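Local structure of membrane-anchored mycosin mycp1 (Mycobacterium thermoresistibile, 4HVL) at residues 33-38 / 295-300; 48-53 / 359-364; 106-111 / 286-291; 157-162 / 191-196; 259-264 / 278-283. The protein acts as a membrane-anchored, subtilisin-like serine protease that forms an essential part of the mycobacterial ESX-1 (type VII) secretion system. All coordinates share one frame; numbering follows the deposited sequence.

Interaction 1: 33-38 / 295-300; sequences TVYPDS and PVNALQ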
# COMPACT_ATOMS: atom_id res chain seq x y z
N THR A 33 12.19 9.06 -13.26
CA THR A 33 13.02 9.06 -14.44
C THR A 33 13.25 7.63 -14.97
O THR A 33 12.48 6.71 -14.67
CB THR A 33 14.31 9.91 -14.20
OG1 THR A 33 15.05 10.02 -15.41
CG2 THR A 33 15.23 9.35 -13.08
N VAL A 34 14.30 7.45 -15.75
CA VAL A 34 14.58 6.18 -16.42
C VAL A 34 16.07 5.90 -16.37
O VAL A 34 16.89 6.83 -16.27
CB VAL A 34 14.12 6.22 -17.90
CG1 VAL A 34 12.62 6.46 -17.97
CG2 VAL A 34 14.86 7.30 -18.68
N TYR A 35 16.43 4.62 -16.39
CA TYR A 35 17.81 4.22 -16.58
C TYR A 35 18.19 4.47 -18.04
O TYR A 35 17.39 4.21 -18.95
CB TYR A 35 18.03 2.75 -16.21
CG TYR A 35 18.19 2.53 -14.73
CD1 TYR A 35 19.39 2.83 -14.08
CD2 TYR A 35 17.13 2.05 -13.96
CE1 TYR A 35 19.54 2.62 -12.72
CE2 TYR A 35 17.27 1.85 -12.58
CZ TYR A 35 18.48 2.15 -11.98
OH TYR A 35 18.63 1.99 -10.63
N PRO A 36 19.42 4.96 -18.26
CA PRO A 36 19.88 5.14 -19.63
C PRO A 36 19.68 3.88 -20.44
O PRO A 36 19.89 2.80 -19.93
CB PRO A 36 21.37 5.44 -19.44
CG PRO A 36 21.41 6.18 -18.15
CD PRO A 36 20.42 5.44 -17.29
N ASP A 37 19.20 4.04 -21.68
CA ASP A 37 19.03 2.96 -22.63
C ASP A 37 18.00 1.89 -22.24
O ASP A 37 18.12 0.77 -22.68
CB ASP A 37 20.38 2.31 -22.92
CG ASP A 37 21.43 3.32 -23.31
OD1 ASP A 37 21.21 4.00 -24.34
OD2 ASP A 37 22.44 3.46 -22.56
N SER A 38 17.00 2.24 -21.44
CA SER A 38 15.90 1.32 -21.13
C SER A 38 14.96 1.21 -22.34
O SER A 38 14.68 2.20 -23.00
CB SER A 38 15.10 1.83 -19.93
OG SER A 38 15.89 1.87 -18.74
N PRO A 295 6.47 5.87 -19.44
CA PRO A 295 7.08 4.81 -18.65
C PRO A 295 8.32 5.30 -17.87
O PRO A 295 9.11 6.10 -18.38
CB PRO A 295 7.46 3.73 -19.68
CG PRO A 295 7.16 4.29 -21.02
CD PRO A 295 6.52 5.62 -20.89
N VAL A 296 8.44 4.85 -16.62
CA VAL A 296 9.58 5.15 -15.79
C VAL A 296 10.06 3.90 -15.05
O VAL A 296 9.27 2.99 -14.77
CB VAL A 296 9.27 6.24 -14.74
CG1 VAL A 296 9.13 7.60 -15.40
CG2 VAL A 296 8.03 5.87 -13.90
N ASN A 297 11.35 3.89 -14.69
CA ASN A 297 11.94 2.78 -13.94
C ASN A 297 13.12 3.15 -13.04
O ASN A 297 13.87 2.28 -12.61
CB ASN A 297 12.33 1.65 -14.91
CG ASN A 297 13.49 2.01 -15.80
OD1 ASN A 297 13.98 3.15 -15.77
ND2 ASN A 297 13.94 1.06 -16.61
N ALA A 298 13.28 4.45 -12.75
CA ALA A 298 14.35 4.95 -11.91
C ALA A 298 13.88 6.18 -11.15
O ALA A 298 12.98 6.90 -11.60
CB ALA A 298 15.56 5.32 -12.76
N LEU A 299 14.52 6.40 -10.01
CA LEU A 299 14.31 7.58 -9.19
C LEU A 299 15.65 8.20 -8.86
O LEU A 299 16.69 7.52 -8.89
CB LEU A 299 13.61 7.17 -7.89
CG LEU A 299 12.24 6.57 -8.15
CD1 LEU A 299 11.70 5.92 -6.90
CD2 LEU A 299 11.29 7.63 -8.69
N GLN A 300 15.64 9.50 -8.54
CA GLN A 300 16.87 10.17 -8.16
C GLN A 300 17.19 9.75 -6.73
O GLN A 300 16.37 9.91 -5.85
CB GLN A 300 16.74 11.70 -8.27
CG GLN A 300 16.32 12.23 -9.64
CD GLN A 300 17.34 11.97 -10.72
OE1 GLN A 300 18.47 11.56 -10.44
NE2 GLN A 300 16.96 12.21 -11.97
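N297 reaches from strand 295-300 into the turn formed by Y35 to S38, and its side chain carries the polar part of the contact. CB packs on I286 O, in the same chain just ahead of strand 288-289. With chi1 at 69°, CG sits between the backbone N and the carbonyl carbon, which turns the amide across to the loop. OD1 accepts from Y35 N at 2.9 Å, in the carbonyl plane and on a lone pair, and also lies 3.2 Å from V34 CA. ND2 donates to S38 OG at 3.0 Å; the bond is nearly straight (165°), with the acceptor close to the amide plane. S38 OG in turn donates to Y35 O, as the type II turn brings the two together. Alongside, the backbone forms a classic beta bulge. Both N297 N (3.0 Å) and A298 N (3.1 Å) point to T33 O, while T33 N returns a 2.8 Å bond to A298 O. The Y35 ring, 69° from the N297 amide, takes A298 CB over one face, 4.1 Å from its centroid, in a CH-pi contact. Because both ends of the N297 amide are bonded, its flip is fixed, and a loop without regular structure is tied to the strand mainly by directional polar bonds.

Interaction 2: 48-53 / 359-364; sequences DYLRLT and GVIDPV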
# COMPACT_ATOMS: atom_id res chain seq x y z
N ASP A 48 4.84 -9.97 -16.66
CA ASP A 48 5.04 -11.33 -17.12
C ASP A 48 4.86 -12.35 -15.99
O ASP A 48 4.18 -13.35 -16.16
CB ASP A 48 6.42 -11.49 -17.77
CG ASP A 48 6.42 -11.10 -19.25
OD1 ASP A 48 5.33 -10.82 -19.81
OD2 ASP A 48 7.51 -11.07 -19.85
N TYR A 49 5.47 -12.08 -14.84
CA TYR A 49 5.39 -12.96 -13.68
C TYR A 49 3.95 -13.19 -13.19
O TYR A 49 3.58 -14.30 -12.83
CB TYR A 49 6.22 -12.35 -12.56
CG TYR A 49 6.50 -13.24 -11.39
CD1 TYR A 49 7.61 -14.10 -11.38
CD2 TYR A 49 5.69 -13.21 -10.26
CE1 TYR A 49 7.87 -14.91 -10.29
CE2 TYR A 49 5.95 -14.01 -9.17
CZ TYR A 49 7.03 -14.86 -9.18
OH TYR A 49 7.27 -15.64 -8.08
N LEU A 50 3.14 -12.12 -13.18
CA LEU A 50 1.77 -12.17 -12.66
C LEU A 50 0.75 -12.51 -13.75
O LEU A 50 -0.44 -12.64 -13.48
CB LEU A 50 1.42 -10.84 -11.99
CG LEU A 50 2.18 -10.46 -10.72
CD1 LEU A 50 1.83 -9.04 -10.29
CD2 LEU A 50 1.87 -11.44 -9.60
N ARG A 51 1.24 -12.63 -14.98
CA ARG A 51 0.43 -13.04 -16.15
C ARG A 51 -0.73 -12.08 -16.39
O ARG A 51 -1.86 -12.50 -16.61
CB ARG A 51 -0.08 -14.48 -16.00
CG ARG A 51 1.00 -15.49 -15.66
CD ARG A 51 0.64 -16.92 -16.03
NE ARG A 51 -0.41 -17.54 -15.20
CZ ARG A 51 -0.21 -18.14 -14.02
NH1 ARG A 51 1.00 -18.19 -13.46
NH2 ARG A 51 -1.25 -18.70 -13.36
N LEU A 52 -0.42 -10.78 -16.36
CA LEU A 52 -1.45 -9.74 -16.45
C LEU A 52 -2.23 -9.81 -17.76
O LEU A 52 -3.46 -9.67 -17.78
CB LEU A 52 -0.84 -8.34 -16.25
CG LEU A 52 -0.28 -8.00 -14.86
CD1 LEU A 52 0.08 -6.53 -14.78
CD2 LEU A 52 -1.24 -8.36 -13.73
N THR A 53 -1.51 -10.04 -18.85
CA THR A 53 -2.10 -10.23 -20.16
C THR A 53 -3.21 -11.29 -20.12
O THR A 53 -4.31 -11.07 -20.61
CB THR A 53 -1.02 -10.65 -21.19
OG1 THR A 53 -0.02 -9.64 -21.27
CG2 THR A 53 -1.62 -10.82 -22.54
N GLY A 359 1.82 -16.32 0.62
CA GLY A 359 2.67 -16.38 -0.57
C GLY A 359 2.35 -15.39 -1.67
O GLY A 359 1.62 -14.39 -1.47
N VAL A 360 2.93 -15.65 -2.84
CA VAL A 360 2.90 -14.69 -3.94
C VAL A 360 1.56 -14.81 -4.64
O VAL A 360 1.16 -15.91 -4.99
CB VAL A 360 4.07 -14.90 -4.92
CG1 VAL A 360 4.07 -13.84 -6.00
CG2 VAL A 360 5.40 -14.88 -4.15
N ILE A 361 0.88 -13.68 -4.85
CA ILE A 361 -0.42 -13.71 -5.51
C ILE A 361 -0.33 -14.31 -6.92
O ILE A 361 0.72 -14.23 -7.60
CB ILE A 361 -1.11 -12.32 -5.58
CG1 ILE A 361 -0.23 -11.28 -6.28
CG2 ILE A 361 -1.48 -11.86 -4.19
CD1 ILE A 361 -1.02 -10.12 -6.88
N ASP A 362 -1.45 -14.89 -7.33
CA ASP A 362 -1.57 -15.54 -8.62
C ASP A 362 -2.90 -15.09 -9.25
O ASP A 362 -3.95 -15.69 -9.05
CB ASP A 362 -1.48 -17.06 -8.42
CG ASP A 362 -1.50 -17.83 -9.70
OD1 ASP A 362 -1.87 -17.28 -10.77
OD2 ASP A 362 -1.16 -19.03 -9.62
N PRO A 363 -2.85 -13.97 -9.99
CA PRO A 363 -4.06 -13.37 -10.55
C PRO A 363 -4.96 -14.30 -11.37
O PRO A 363 -6.19 -14.23 -11.23
CB PRO A 363 -3.50 -12.26 -11.44
CG PRO A 363 -2.30 -11.82 -10.69
CD PRO A 363 -1.67 -13.12 -10.25
N VAL A 364 -4.36 -15.15 -12.22
CA VAL A 364 -5.17 -16.02 -13.07
C VAL A 364 -5.85 -17.07 -12.23
O VAL A 364 -7.02 -17.34 -12.41
CB VAL A 364 -4.34 -16.68 -14.18
CG1 VAL A 364 -5.15 -17.77 -14.89
CG2 VAL A 364 -3.88 -15.63 -15.18
O HOH W 1 -1.51 -15.11 -12.82
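Two helix-boundary motifs meet here: R51, at a Schellman motif with positive phi (60°), faces D362, the N-cap of helix 363-368. R51 NH2 makes a salt bridge to D362 OD1 at 3.0 Å. The guanidinium and carboxylate planes stand 89° apart, so a single nitrogen makes the approach. D362 CG lies opposite the backbone N (chi1 -176°), and OD1 also accepts from A365 N in the first helical turn. The same oxygen accepts a hydrogen bond from water 1, which also donates to L50 O at 2.8 Å and accepts from V364 N at 2.9 Å. This water sits 3.4 Å above the plane of the R51 guanidinium, over its centre. Beside the polar group the packing is apolar. L50 CD2 touches I361 CG1 at 3.9 Å and P363 CD at 4.0 Å, and V360 CG1 meets the edge of the Y49 ring, in its plane, 3.7 Å from CE2. L50, I361 and P363 continue this packing onto helix 311-328 through Y317, V318 and L321. Y49 and V360 rest on I261 of strand 256-261, placing the contact between helices 45-50 and 52-55 and helix 363-368, close to the 277-282 edge of the parallel sheet.

Interaction 3: 106-111 / 286-291; sequences ASVIAG and ITALGY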
# COMPACT_ATOMS: atom_id res chain seq x y z
N ALA A 106 -0.35 4.43 -8.30
CA ALA A 106 -1.62 4.47 -9.02
C ALA A 106 -1.49 3.85 -10.41
O ALA A 106 -2.41 3.13 -10.86
CB ALA A 106 -2.17 5.90 -9.11
N SER A 107 -0.34 4.08 -11.07
CA SER A 107 -0.12 3.53 -12.42
C SER A 107 -0.04 2.01 -12.42
O SER A 107 -0.51 1.36 -13.36
CB SER A 107 1.12 4.12 -13.09
OG SER A 107 2.33 3.56 -12.60
N VAL A 108 0.54 1.44 -11.36
CA VAL A 108 0.64 -0.02 -11.24
C VAL A 108 -0.75 -0.65 -11.04
O VAL A 108 -1.07 -1.68 -11.65
CB VAL A 108 1.65 -0.41 -10.11
CG1 VAL A 108 1.53 -1.88 -9.75
CG2 VAL A 108 3.08 -0.12 -10.53
N ILE A 109 -1.58 -0.01 -10.21
CA ILE A 109 -2.94 -0.47 -9.93
C ILE A 109 -3.82 -0.38 -11.21
O ILE A 109 -4.43 -1.36 -11.62
CB ILE A 109 -3.59 0.39 -8.82
CG1 ILE A 109 -2.82 0.26 -7.48
CG2 ILE A 109 -5.07 0.03 -8.64
CD1 ILE A 109 -3.26 1.24 -6.41
N ALA A 110 -3.84 0.79 -11.84
CA ALA A 110 -4.85 1.09 -12.86
C ALA A 110 -4.34 1.85 -14.08
O ALA A 110 -5.14 2.40 -14.83
CB ALA A 110 -6.00 1.84 -12.20
N GLY A 111 -3.04 1.84 -14.31
CA GLY A 111 -2.48 2.54 -15.45
C GLY A 111 -3.01 1.99 -16.77
O GLY A 111 -3.10 0.78 -16.95
N ILE A 286 10.92 -2.20 -10.49
CA ILE A 286 9.56 -1.93 -10.97
C ILE A 286 9.58 -0.92 -12.14
O ILE A 286 10.42 -0.00 -12.20
CB ILE A 286 8.67 -1.43 -9.79
CG1 ILE A 286 8.50 -2.52 -8.73
CG2 ILE A 286 7.31 -0.93 -10.26
CD1 ILE A 286 7.94 -3.83 -9.23
N THR A 287 8.70 -1.15 -13.10
CA THR A 287 8.39 -0.19 -14.15
C THR A 287 7.00 0.34 -13.86
O THR A 287 6.09 -0.42 -13.50
CB THR A 287 8.42 -0.87 -15.51
OG1 THR A 287 9.76 -1.33 -15.74
CG2 THR A 287 8.00 0.07 -16.64
N ALA A 288 6.85 1.65 -13.99
CA ALA A 288 5.58 2.30 -13.72
C ALA A 288 5.45 3.47 -14.69
O ALA A 288 6.24 3.58 -15.65
CB ALA A 288 5.56 2.73 -12.25
N LEU A 289 4.44 4.31 -14.49
CA LEU A 289 4.26 5.54 -15.25
C LEU A 289 4.45 6.78 -14.39
O LEU A 289 4.15 6.79 -13.20
CB LEU A 289 2.87 5.60 -15.89
CG LEU A 289 2.43 4.40 -16.76
CD1 LEU A 289 1.02 4.65 -17.31
CD2 LEU A 289 3.43 4.14 -17.87
N GLY A 290 4.95 7.83 -15.03
CA GLY A 290 5.19 9.11 -14.36
C GLY A 290 4.07 10.11 -14.55
O GLY A 290 2.92 9.75 -14.89
N TYR A 291 4.42 11.38 -14.35
CA TYR A 291 3.47 12.47 -14.29
C TYR A 291 2.80 12.77 -15.64
O TYR A 291 1.80 13.47 -15.67
CB TYR A 291 4.14 13.76 -13.79
CG TYR A 291 4.84 13.66 -12.43
CD1 TYR A 291 4.47 12.71 -11.48
CD2 TYR A 291 5.86 14.56 -12.09
CE1 TYR A 291 5.10 12.62 -10.24
CE2 TYR A 291 6.49 14.48 -10.86
CZ TYR A 291 6.12 13.50 -9.94
OH TYR A 291 6.73 13.44 -8.70
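The planar group that carries this contact is the peptide unit joining A288 to L289, whose N-H is directed at S107 OG; no aromatic ring or planar side chain takes part. The bond from L289 N to S107 OG is 2.9 Å long and almost straight, at 172°. Beside it, on the two residues of that peptide, A288 CB lies 3.4 Å from S107 OG and L289 CB lies 3.6 Å from S107 CB, so the A288 methyl lies against OG and the L289 methylene against CB. The serine hydroxyl stands between the backbone N and the carbonyl carbon (chi1 77°), and OG also hydrogen-bonds L104 O one turn earlier, so the buried hydroxyl is paired both within its helix and across to the strand. Helix 102-110 directly follows H101, the predicted histidine of the charge relay system and, in this structure, a zinc ligand together with S312; in the subtilisin fold the catalytic histidine sits at the N-terminal start of this helix. The short strand 288-289 belongs to a three-stranded antiparallel sheet packed against it. Further along, V108 CG2 approaches A288 CB at 4.2 Å and I286 CG2 at 4.3 Å, while the V108 side chain also packs on F313, A316 and Y317 of helix 311-328. At the other end, L289 CD1 lies 4.5 Å from G111 CA, and the L289 side chain continues onto R78 and F119.

Interaction 4: 157-162 / 191-196; sequences GSLRSL and IDETGV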
# COMPACT_ATOMS: atom_id res chain seq x y z
N GLY A 157 1.06 11.49 15.11
CA GLY A 157 0.29 12.43 14.30
C GLY A 157 -0.06 11.87 12.94
O GLY A 157 -1.18 12.01 12.45
N SER A 158 0.92 11.23 12.31
CA SER A 158 0.71 10.61 11.00
C SER A 158 -0.37 9.49 11.08
O SER A 158 -1.21 9.35 10.20
CB SER A 158 2.05 10.12 10.46
OG SER A 158 1.89 9.26 9.36
N LEU A 159 -0.39 8.75 12.17
CA LEU A 159 -1.44 7.73 12.38
C LEU A 159 -2.82 8.35 12.66
O LEU A 159 -3.84 7.82 12.23
CB LEU A 159 -1.04 6.75 13.48
CG LEU A 159 0.04 5.74 13.07
CD1 LEU A 159 0.59 5.02 14.30
CD2 LEU A 159 -0.47 4.71 12.08
N ARG A 160 -2.84 9.47 13.36
CA ARG A 160 -4.10 10.18 13.51
C ARG A 160 -4.65 10.68 12.16
O ARG A 160 -5.84 10.51 11.88
CB ARG A 160 -3.98 11.30 14.55
CG ARG A 160 -3.93 10.78 15.99
CD ARG A 160 -4.12 11.92 16.97
NE ARG A 160 -2.99 12.82 16.89
CZ ARG A 160 -1.87 12.68 17.59
NH1 ARG A 160 -1.73 11.68 18.45
NH2 ARG A 160 -0.87 13.56 17.45
N SER A 161 -3.80 11.27 11.31
CA SER A 161 -4.27 11.73 9.96
C SER A 161 -4.65 10.55 9.03
O SER A 161 -5.56 10.65 8.20
CB SER A 161 -3.25 12.65 9.30
OG SER A 161 -2.11 11.95 8.89
N LEU A 162 -3.94 9.44 9.18
CA LEU A 162 -4.26 8.23 8.46
C LEU A 162 -5.65 7.70 8.80
O LEU A 162 -6.39 7.28 7.92
CB LEU A 162 -3.23 7.14 8.77
CG LEU A 162 -3.52 5.86 8.00
CD1 LEU A 162 -3.35 6.10 6.50
CD2 LEU A 162 -2.64 4.73 8.50
N ILE A 191 1.75 3.71 20.67
CA ILE A 191 0.98 4.90 20.32
C ILE A 191 -0.50 4.55 20.48
O ILE A 191 -0.89 3.42 20.17
CB ILE A 191 1.27 5.29 18.85
CG1 ILE A 191 2.66 5.95 18.73
CG2 ILE A 191 0.20 6.21 18.28
CD1 ILE A 191 3.23 5.95 17.33
N ASP A 192 -1.34 5.48 20.94
CA ASP A 192 -2.78 5.21 20.97
C ASP A 192 -3.30 5.44 19.54
O ASP A 192 -3.41 6.55 19.10
CB ASP A 192 -3.53 6.06 22.03
CG ASP A 192 -5.07 5.94 21.91
OD1 ASP A 192 -5.57 5.08 21.13
OD2 ASP A 192 -5.80 6.74 22.58
N GLU A 193 -3.58 4.37 18.81
CA GLU A 193 -4.02 4.46 17.42
C GLU A 193 -5.34 3.70 17.23
O GLU A 193 -5.61 3.14 16.16
CB GLU A 193 -2.95 3.91 16.49
CG GLU A 193 -2.52 2.46 16.78
CD GLU A 193 -2.00 1.76 15.53
OE1 GLU A 193 -2.73 1.70 14.53
OE2 GLU A 193 -0.86 1.31 15.51
N THR A 194 -6.12 3.66 18.31
CA THR A 194 -7.50 3.14 18.36
C THR A 194 -8.34 3.61 17.17
O THR A 194 -9.10 2.83 16.58
CB THR A 194 -8.10 3.58 19.74
OG1 THR A 194 -7.45 2.83 20.77
CG2 THR A 194 -9.57 3.30 19.85
N GLY A 195 -8.16 4.87 16.80
CA GLY A 195 -8.82 5.43 15.64
C GLY A 195 -8.50 4.75 14.34
O GLY A 195 -9.37 4.68 13.47
N VAL A 196 -7.26 4.26 14.17
CA VAL A 196 -6.90 3.60 12.93
C VAL A 196 -7.69 2.30 12.79
O VAL A 196 -8.26 2.02 11.74
CB VAL A 196 -5.38 3.36 12.78
CG1 VAL A 196 -5.06 2.59 11.49
CG2 VAL A 196 -4.63 4.69 12.81
O HOH W 2 -2.19 9.02 19.25
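L159 points from helix 154-171 toward the start of helix 194-206, where V196 and I191 receive it in different ways. V196 comes in over the helix backbone: its CG2, placed opposite the carbonyl carbon, rests 3.3 Å from L159 O and 4.2 Å from L159 CB, while its other branch, CG1, approaches L162 CD2 at 4.4 Å. The I191 side chain runs at a slant to that of L159, and the two meet methyl to methyl, CD1 to CD1, at 4.1 Å. E193, also at a slant, brings OE2 to 4.2 Å from L159 CD1. Its chi1 of 57° and extended chain carry the carboxylate inward, where OE2 bonds Y185 OH and OE1 bonds S247 OG and Y251 OH. E193 occupies the N-cap position of helix 194-206, and just before it D192 forms an Asx turn, OD1 accepting from T194 N at 3.2 Å. L162 also touches H133, which binds zinc with T134 and E181. Helices 154-171 and 194-206 lead into strands 176-179 and 210-214 of the parallel sheet, so mainly van der Waals packing joins two helices of the alpha/beta subtilisin fold. The buried acid accepts from three hydroxyls, which probably helps stabilise the carboxylate beside the leucine.

Interaction 5: 259-264 / 278-283; sequences GGIGPT and GAAAPA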
# COMPACT_ATOMS: atom_id res chain seq x y z
N GLY A 259 3.70 -8.20 1.62
CA GLY A 259 5.16 -8.15 1.57
C GLY A 259 5.69 -8.19 0.15
O GLY A 259 4.93 -8.34 -0.80
N GLY A 260 7.00 -8.04 -0.00
CA GLY A 260 7.64 -7.86 -1.32
C GLY A 260 8.46 -9.05 -1.75
O GLY A 260 9.06 -9.69 -0.92
N ILE A 261 8.42 -9.36 -3.04
CA ILE A 261 9.38 -10.28 -3.63
C ILE A 261 10.10 -9.61 -4.79
O ILE A 261 9.59 -8.63 -5.36
CB ILE A 261 8.74 -11.59 -4.15
CG1 ILE A 261 7.63 -11.31 -5.17
CG2 ILE A 261 8.23 -12.43 -2.99
CD1 ILE A 261 7.65 -12.26 -6.33
N GLY A 262 11.26 -10.16 -5.12
CA GLY A 262 12.07 -9.72 -6.25
C GLY A 262 11.88 -10.59 -7.50
O GLY A 262 11.13 -11.56 -7.46
N PRO A 263 12.59 -10.24 -8.60
CA PRO A 263 12.42 -10.93 -9.88
C PRO A 263 12.82 -12.40 -9.86
O PRO A 263 12.36 -13.15 -10.71
CB PRO A 263 13.30 -10.15 -10.88
CG PRO A 263 13.95 -9.06 -10.12
CD PRO A 263 13.66 -9.23 -8.66
N THR A 264 13.64 -12.81 -8.89
CA THR A 264 13.97 -14.23 -8.72
C THR A 264 12.99 -14.98 -7.81
O THR A 264 13.19 -16.16 -7.56
CB THR A 264 15.39 -14.43 -8.17
OG1 THR A 264 15.42 -14.05 -6.79
CG2 THR A 264 16.40 -13.61 -8.97
N GLY A 278 0.06 -11.29 5.03
CA GLY A 278 -0.88 -12.26 4.44
C GLY A 278 -0.54 -12.75 3.04
O GLY A 278 -0.96 -13.82 2.62
N ALA A 279 0.26 -11.97 2.31
CA ALA A 279 0.55 -12.27 0.93
C ALA A 279 1.75 -11.45 0.46
O ALA A 279 2.28 -10.61 1.22
CB ALA A 279 -0.66 -11.93 0.07
N ALA A 280 2.18 -11.71 -0.77
CA ALA A 280 3.26 -10.95 -1.36
C ALA A 280 3.07 -10.74 -2.86
O ALA A 280 2.24 -11.38 -3.50
CB ALA A 280 4.59 -11.64 -1.10
N ALA A 281 3.87 -9.80 -3.38
CA ALA A 281 3.81 -9.43 -4.77
C ALA A 281 5.11 -8.68 -5.18
O ALA A 281 5.92 -8.34 -4.32
CB ALA A 281 2.56 -8.60 -5.02
N PRO A 282 5.33 -8.46 -6.49
CA PRO A 282 6.58 -7.85 -6.92
C PRO A 282 6.80 -6.46 -6.30
O PRO A 282 5.87 -5.66 -6.24
CB PRO A 282 6.40 -7.74 -8.42
CG PRO A 282 5.58 -8.94 -8.74
CD PRO A 282 4.56 -8.92 -7.65
N ALA A 283 8.02 -6.22 -5.86
CA ALA A 283 8.37 -5.01 -5.11
C ALA A 283 9.75 -4.43 -5.48
O ALA A 283 10.19 -3.46 -4.85
CB ALA A 283 8.32 -5.33 -3.63
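A chi1 of 57° places I261 CG1 between its own backbone N and carbonyl carbon, so that CG1 lies 3.5 Å from A281 O. The other branch, CG2, falls opposite the carbonyl carbon and reaches A280 CB at 4.2 Å. These contacts join strand 256-261 to strand 277-282, the parallel pair at one edge of the seven-stranded sheet of the subtilisin fold. Four backbone bonds make the pairing: G259 N to A279 O (2.8 Å), A281 N to G259 O (3.1 Å), I261 N to A281 O (3.0 Å) and A283 N to I261 O (2.9 Å). Donors and acceptors pass from one strand to the other as in regular parallel sheet, although the axes of the short segments are 40° apart, a marked local twist. Where A283 turns in, its CB sits 3.5 Å from G260 CA. G260 N, which points the other way, bonds S271 OG. A281 and P282, both on strand 277-282, pack on Y317 of helix 311-328. G260, with no CB, thus lets A283 CB come close, while A281 and P282 present small surfaces to the helix; the pairing is held by the main chain, with I261 the main bulky side chain in it.

Interactions 3, 4 and 5 are buried, interaction 2 is partly so, and interaction 1 lies at the surface. Interactions 1 and 3 reach the same antiparallel sheet: strands 288-289 and 295-300 are neighbours in it, joined by a probable hydrogen bond from V296 N to A288 O. Interactions 2 and 5 also adjoin, since G359 and I361 bond to A280 of the edge strand 277-282. Interaction 4 stands apart, across the centre of the chain from interactions 1, 2, 3 and 5. Chemistry follows place: main-chain bonding in the sheet, a single serine bond between helix and strand, apolar packing between helices, and amide or charged side chains toward the surface.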